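Local coordinates for alpha-L-rhamnosidase (Aspergillus terreus, PDB 6GSZ), which probably hydrolyses terminal non-reducing alpha-L-rhamnose residues of alpha-L-rhamnosides, at residues 330-335 with 415-420. Numbering follows the deposited sequence.
Sequences LDFGQN and NSVTAI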
loop_
_atom_site.group_PDB
_atom_site.type_symbol
_atom_site.label_atom_id
_atom_site.label_comp_id
_atom_site.label_asym_id
_atom_site.label_seq_id
_atom_site.Cartn_x
_atom_site.Cartn_y
_atom_site.Cartn_z
ATOM N N LEU A 330 -1.124 -6.701 27.758
ATOM C CA LEU A 330 -1.610 -5.446 27.214
ATOM C C LEU A 330 -2.627 -5.736 26.106
ATOM O O LEU A 330 -2.433 -6.637 25.292
ATOM C CB LEU A 330 -0.436 -4.677 26.613
ATOM C CG LEU A 330 0.802 -4.483 27.479
ATOM C CD1 LEU A 330 1.799 -3.601 26.762
ATOM C CD2 LEU A 330 0.436 -3.900 28.843
ATOM N N ASP A 331 -3.687 -4.931 26.089
ATOM C CA ASP A 331 -4.692 -4.911 25.032
ATOM C C ASP A 331 -4.727 -3.485 24.478
ATOM O O ASP A 331 -5.090 -2.539 25.195
ATOM C CB ASP A 331 -6.043 -5.414 25.576
ATOM C CG ASP A 331 -7.180 -5.373 24.566
ATOM O OD1 ASP A 331 -6.884 -5.110 23.382
ATOM O OD2 ASP A 331 -8.351 -5.659 24.962
ATOM N N PHE A 332 -4.401 -3.347 23.181
ATOM C CA PHE A 332 -4.469 -2.034 22.511
ATOM C C PHE A 332 -5.835 -1.762 21.848
ATOM O O PHE A 332 -6.018 -0.676 21.284
ATOM C CB PHE A 332 -3.314 -1.916 21.521
ATOM C CG PHE A 332 -2.055 -1.669 22.300
ATOM C CD1 PHE A 332 -1.748 -0.411 22.775
ATOM C CD2 PHE A 332 -1.240 -2.733 22.635
ATOM C CE1 PHE A 332 -0.609 -0.221 23.539
ATOM C CE2 PHE A 332 -0.106 -2.556 23.415
ATOM C CZ PHE A 332 0.204 -1.294 23.851
ATOM N N GLY A 333 -6.761 -2.728 21.890
ATOM C CA GLY A 333 -8.131 -2.523 21.378
ATOM C C GLY A 333 -8.270 -2.589 19.864
ATOM O O GLY A 333 -9.388 -2.511 19.330
ATOM N N GLN A 334 -7.159 -2.759 19.172
ATOM C CA GLN A 334 -7.066 -2.715 17.716
ATOM C C GLN A 334 -5.904 -3.620 17.339
ATOM O O GLN A 334 -4.858 -3.522 17.971
ATOM C CB GLN A 334 -6.817 -1.288 17.233
ATOM C CG GLN A 334 -6.529 -1.196 15.738
ATOM C CD GLN A 334 -7.690 -1.598 14.850
ATOM O OE1 GLN A 334 -8.827 -1.111 15.033
ATOM N NE2 GLN A 334 -7.405 -2.482 13.876
ATOM N N ASN A 335 -6.105 -4.445 16.312
ATOM C CA ASN A 335 -5.040 -5.219 15.708
ATOM C C ASN A 335 -4.304 -4.275 14.753
ATOM O O ASN A 335 -4.847 -3.905 13.699
ATOM C CB ASN A 335 -5.613 -6.438 14.988
ATOM C CG ASN A 335 -4.571 -7.411 14.489
ATOM O OD1 ASN A 335 -3.446 -7.433 15.009
ATOM N ND2 ASN A 335 -4.932 -8.270 13.549
ATOM N N ASN A 415 0.966 5.851 30.504
ATOM C CA ASN A 415 2.112 6.776 30.600
ATOM C C ASN A 415 3.463 6.072 30.377
ATOM O O ASN A 415 4.482 6.741 30.195
ATOM C CB ASN A 415 2.145 7.487 31.954
ATOM C CG ASN A 415 0.966 8.417 32.142
ATOM O OD1 ASN A 415 0.317 8.398 33.184
ATOM N ND2 ASN A 415 0.669 9.224 31.140
ATOM N N SER A 416 3.504 4.750 30.420
ATOM C CA SER A 416 4.782 4.030 30.262
ATOM C C SER A 416 4.818 3.148 29.002
ATOM O O SER A 416 5.876 2.698 28.650
ATOM C CB SER A 416 5.073 3.227 31.486
ATOM O OG SER A 416 4.042 2.294 31.747
ATOM N N VAL A 417 3.668 2.908 28.352
ATOM C CA VAL A 417 3.651 2.102 27.124
ATOM C C VAL A 417 2.553 2.637 26.203
ATOM O O VAL A 417 1.456 2.937 26.634
ATOM C CB VAL A 417 3.518 0.578 27.379
ATOM C CG1 VAL A 417 2.191 0.201 28.010
ATOM C CG2 VAL A 417 3.756 -0.256 26.118
ATOM N N THR A 418 2.899 2.700 24.910
ATOM C CA THR A 418 1.943 3.026 23.872
ATOM C C THR A 418 2.335 2.250 22.606
ATOM O O THR A 418 3.460 1.789 22.472
ATOM C CB THR A 418 1.904 4.544 23.679
ATOM O OG1 THR A 418 0.624 4.873 23.132
ATOM C CG2 THR A 418 3.036 5.054 22.812
ATOM N N ALA A 419 1.383 2.104 21.681
ATOM C CA ALA A 419 1.648 1.467 20.400
ATOM C C ALA A 419 1.898 2.560 19.363
ATOM O O ALA A 419 1.249 3.604 19.372
ATOM C CB ALA A 419 0.550 0.544 19.960
ATOM N N ILE A 420 2.810 2.244 18.448
ATOM C CA ILE A 420 3.147 3.107 17.346
ATOM C C ILE A 420 2.691 2.389 16.085
ATOM O O ILE A 420 3.104 1.297 15.815
ATOM C CB ILE A 420 4.653 3.388 17.302
ATOM C CG1 ILE A 420 5.202 3.865 18.656
ATOM C CG2 ILE A 420 5.005 4.349 16.169
ATOM C CD1 ILE A 420 4.618 5.151 19.181
#
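One face of the Phe332 ring is taken by the methyl of Ala419, an example of a CH-pi contact in a sheet-to-sheet interface. The Ala419 CB atom stands 4.0 Å from the centroid of the Phe332 ring, 22° off the ring normal, and its offset toward the rim brings it equally close to CD1 and CE1. At the edge, near the ring plane, lies Val417, whose CG2 is 4.3 Å from Phe332 CZ. The same ring also meets backbone, with Phe332 CE1 3.6 Å from Ala419 N. Phe332 CG is anti to the carbonyl carbon (chi1 -75°), a torsion that swings the ring across to strand 417-424.

Such layering is what a concanavalin-like beta-sandwich is built on: strands 328-332 and 417-424 belong to separate sheets, and no hydrogen bond joins the two segments. The axes of the segments 330-332 and 417-420 come within 8.7 Å of each other, with 43° between their N-to-C directions, and alternate residues, Leu330 and Phe332 against Val417 and Ala419, point inward. The ends of Leu330 and Val417 meet head-on, Leu330 CD1 lying 3.9 Å from Val417 CG2 and almost as near its CG1. Val401 of strand 400-404 touches both Leu330 and Phe332, while Leu340 of strand 339-344 adds to the packing round the ring.

Thr418 points away from the interface, and in the conformer described its OG1 is hydrogen-bonded to Glu314 OE2. An Asx turn, Gly333 N donating to Asp331 OD1 over 2.8 Å, leads into the corner that the chain turns at Gly333 and Gln334; that carboxylate oxygen is also in a salt bridge with Arg399.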